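CocE/NonD family hydrolase (Staphylococcus aureus subsp. aureus COL, PDB 3III) is a putative alpha/beta hydrolase of the CocE/NonD family, related to X-Pro dipeptidyl-peptidases, and probably cleaves ester or amide bonds in a substrate not yet identified. Local coordinates at residues W158-N166 with P183-P191. Sequence-based numbering, arbitrary orientation.
Sequences WSNGNIGTN and PPHLKAMIP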
loop_
_atom_site.group_PDB
_atom_site.type_symbol
_atom_site.label_atom_id
_atom_site.label_comp_id
_atom_site.label_asym_id
_atom_site.label_seq_id
_atom_site.Cartn_x
_atom_site.Cartn_y
_atom_site.Cartn_z
ATOM N N TRP A 158 -14.802 -2.728 29.878
ATOM C CA TRP A 158 -15.661 -2.772 28.695
ATOM C C TRP A 158 -15.188 -3.742 27.609
ATOM O O TRP A 158 -15.752 -3.753 26.506
ATOM C CB TRP A 158 -15.838 -1.362 28.095
ATOM C CG TRP A 158 -14.556 -0.476 28.194
ATOM C CD1 TRP A 158 -14.319 0.511 29.087
ATOM C CD2 TRP A 158 -13.365 -0.594 27.405
ATOM N NE1 TRP A 158 -13.069 1.053 28.883
ATOM C CE2 TRP A 158 -12.460 0.389 27.862
ATOM C CE3 TRP A 158 -12.981 -1.422 26.352
ATOM C CZ2 TRP A 158 -11.204 0.557 27.309
ATOM C CZ3 TRP A 158 -11.735 -1.252 25.793
ATOM C CH2 TRP A 158 -10.862 -0.250 26.265
ATOM N N SER A 159 -14.166 -4.546 27.894
ATOM C CA SER A 159 -13.553 -5.370 26.865
ATOM C C SER A 159 -13.870 -6.834 27.085
ATOM O O SER A 159 -13.728 -7.355 28.193
ATOM C CB SER A 159 -12.044 -5.154 26.849
ATOM O OG SER A 159 -11.429 -6.112 26.000
ATOM N N ASN A 160 -14.266 -7.495 26.013
ATOM C CA ASN A 160 -14.481 -8.937 26.037
ATOM C C ASN A 160 -13.195 -9.729 25.875
ATOM O O ASN A 160 -13.249 -10.952 25.741
ATOM C CB ASN A 160 -15.546 -9.401 25.019
ATOM C CG ASN A 160 -15.006 -9.478 23.547
ATOM O OD1 ASN A 160 -13.885 -9.079 23.258
ATOM N ND2 ASN A 160 -15.822 -9.981 22.643
ATOM N N GLY A 161 -12.057 -9.028 25.827
ATOM C CA GLY A 161 -10.754 -9.695 25.731
ATOM C C GLY A 161 -10.202 -9.850 24.310
ATOM O O GLY A 161 -9.039 -10.205 24.154
ATOM N N ASN A 162 -11.025 -9.622 23.289
ATOM C CA ASN A 162 -10.663 -9.807 21.900
ATOM C C ASN A 162 -10.481 -8.439 21.219
ATOM O O ASN A 162 -11.457 -7.659 21.026
ATOM C CB ASN A 162 -11.740 -10.604 21.123
ATOM C CG ASN A 162 -11.980 -11.977 21.696
ATOM O OD1 ASN A 162 -11.150 -12.481 22.442
ATOM N ND2 ASN A 162 -13.129 -12.590 21.365
ATOM N N ILE A 163 -9.236 -8.179 20.828
ATOM C CA ILE A 163 -8.891 -6.973 20.112
ATOM C C ILE A 163 -8.604 -7.314 18.642
ATOM O O ILE A 163 -7.898 -8.283 18.319
ATOM C CB ILE A 163 -7.660 -6.299 20.696
ATOM C CG1 ILE A 163 -7.682 -6.171 22.248
ATOM C CG2 ILE A 163 -7.307 -5.035 19.877
ATOM C CD1 ILE A 163 -8.885 -5.794 22.958
ATOM N N GLY A 164 -9.176 -6.527 17.768
ATOM C CA GLY A 164 -8.908 -6.582 16.351
ATOM C C GLY A 164 -8.444 -5.189 15.892
ATOM O O GLY A 164 -9.071 -4.134 16.192
ATOM N N THR A 165 -7.389 -5.159 15.103
ATOM C CA THR A 165 -6.899 -3.902 14.552
ATOM C C THR A 165 -7.381 -3.667 13.146
ATOM O O THR A 165 -7.689 -4.620 12.405
ATOM C CB THR A 165 -5.378 -3.840 14.610
ATOM O OG1 THR A 165 -4.835 -4.972 13.942
ATOM C CG2 THR A 165 -4.857 -3.786 16.083
ATOM N N ASN A 166 -7.492 -2.386 12.766
ATOM C CA ASN A 166 -8.146 -2.043 11.511
ATOM C C ASN A 166 -7.772 -0.646 11.106
ATOM O O ASN A 166 -7.742 0.247 11.954
ATOM C CB ASN A 166 -9.662 -2.095 11.747
ATOM C CG ASN A 166 -10.499 -1.978 10.498
ATOM O OD1 ASN A 166 -10.029 -1.675 9.399
ATOM N ND2 ASN A 166 -11.825 -2.201 10.671
ATOM N N PRO A 183 0.756 -10.236 19.825
ATOM C CA PRO A 183 0.133 -9.888 21.089
ATOM C C PRO A 183 -0.932 -10.952 21.406
ATOM O O PRO A 183 -1.732 -11.288 20.504
ATOM C CB PRO A 183 -0.512 -8.491 20.800
ATOM C CG PRO A 183 0.141 -7.986 19.576
ATOM C CD PRO A 183 0.490 -9.222 18.792
ATOM N N PRO A 184 -0.950 -11.508 22.655
ATOM C CA PRO A 184 -1.864 -12.609 22.953
ATOM C C PRO A 184 -3.371 -12.289 22.736
ATOM O O PRO A 184 -4.114 -13.168 22.309
ATOM C CB PRO A 184 -1.582 -12.916 24.427
ATOM C CG PRO A 184 -0.166 -12.517 24.601
ATOM C CD PRO A 184 0.058 -11.358 23.703
ATOM N N HIS A 185 -3.775 -11.040 22.932
ATOM C CA HIS A 185 -5.188 -10.653 22.733
ATOM C C HIS A 185 -5.509 -10.005 21.409
ATOM O O HIS A 185 -6.635 -9.556 21.216
ATOM C CB HIS A 185 -5.647 -9.789 23.925
ATOM C CG HIS A 185 -5.559 -10.531 25.220
ATOM N ND1 HIS A 185 -4.398 -10.599 25.959
ATOM C CD2 HIS A 185 -6.463 -11.316 25.858
ATOM C CE1 HIS A 185 -4.618 -11.337 27.036
ATOM N NE2 HIS A 185 -5.861 -11.791 26.997
ATOM N N LEU A 186 -4.540 -9.944 20.483
ATOM C CA LEU A 186 -4.818 -9.545 19.115
ATOM C C LEU A 186 -5.401 -10.798 18.443
ATOM O O LEU A 186 -4.675 -11.775 18.170
ATOM C CB LEU A 186 -3.545 -9.088 18.374
ATOM C CG LEU A 186 -3.766 -8.661 16.910
ATOM C CD1 LEU A 186 -4.682 -7.426 16.834
ATOM C CD2 LEU A 186 -2.415 -8.496 16.155
ATOM N N LYS A 187 -6.706 -10.782 18.196
ATOM C CA LYS A 187 -7.438 -11.938 17.681
ATOM C C LYS A 187 -7.759 -11.848 16.181
ATOM O O LYS A 187 -8.193 -12.841 15.599
ATOM C CB LYS A 187 -8.762 -12.137 18.441
ATOM C CG LYS A 187 -8.600 -12.332 19.959
ATOM C CD LYS A 187 -7.740 -13.540 20.294
ATOM C CE LYS A 187 -7.627 -13.800 21.820
ATOM N NZ LYS A 187 -8.857 -14.558 22.248
ATOM N N ALA A 188 -7.538 -10.683 15.558
ATOM C CA ALA A 188 -7.837 -10.471 14.127
ATOM C C ALA A 188 -7.213 -9.148 13.675
ATOM O O ALA A 188 -7.043 -8.231 14.504
ATOM C CB ALA A 188 -9.361 -10.450 13.899
HETATM N N MSE A 189 -6.925 -9.016 12.383
HETATM C CA MSE A 189 -6.327 -7.797 11.857
HETATM C C MSE A 189 -6.809 -7.525 10.449
HETATM O O MSE A 189 -7.008 -8.469 9.646
HETATM C CB MSE A 189 -4.790 -7.899 11.852
HETATM C CG MSE A 189 -4.294 -9.065 11.058
HETATM SE SE MSE A 189 -2.339 -9.390 11.262
HETATM C CE MSE A 189 -1.730 -7.618 10.465
ATOM N N ILE A 190 -6.991 -6.236 10.153
ATOM C CA ILE A 190 -7.439 -5.764 8.847
ATOM C C ILE A 190 -6.456 -4.649 8.389
ATOM O O ILE A 190 -6.735 -3.434 8.548
ATOM C CB ILE A 190 -8.875 -5.244 8.877
ATOM C CG1 ILE A 190 -9.837 -6.285 9.486
ATOM C CG2 ILE A 190 -9.361 -4.864 7.452
ATOM C CD1 ILE A 190 -11.261 -5.754 9.623
ATOM N N PRO A 191 -5.267 -5.059 7.895
ATOM C CA PRO A 191 -4.356 -4.071 7.326
ATOM C C PRO A 191 -4.878 -3.688 5.940
ATOM O O PRO A 191 -4.679 -4.418 4.947
ATOM C CB PRO A 191 -3.038 -4.825 7.239
ATOM C CG PRO A 191 -3.454 -6.278 7.127
ATOM C CD PRO A 191 -4.622 -6.394 8.019
#
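The shortest hydrogen bond between the neighbouring parallel strands 162-168 and 186-192 runs from Lys187 N to Ile163 O (2.8 Å), and Ile163 N reaches His185 O at 3.0 Å. Helix 170-179 links the strands, a beta-alpha-beta crossover in the central sheet of the alpha/beta-hydrolase fold. Farther along, Thr165 repeats the pattern, its N bonded to Ala188 O and its O receiving Ile190 N at 2.9 Å. Ile190 comes three positions after Lys187, where a regular parallel ladder would advance by two; this beta bulge goes with the nearly helical psi of Lys187 (-10°). Turns of -59° at chi2 and 82° at chi4 fold the lysine back, bringing NZ over the amide of Asn162 to meet OD1 at 3.1 Å from above the carbonyl plane, while Asn162 ND2 is held by Leu320 O and Glu322. On one face, Leu186 CD1 packs against Thr165 CG2 at 3.7 Å, the two side chains crossing nearly at right angles; Thr165 OG1 bonds to Gln175 of the connecting helix. On the other face, Asn166 runs alongside Ile190, its amide fixed by Tyr303 and Gln312, and Asn166 ND2 lies 3.7 Å from the methyl Ile190 CD1.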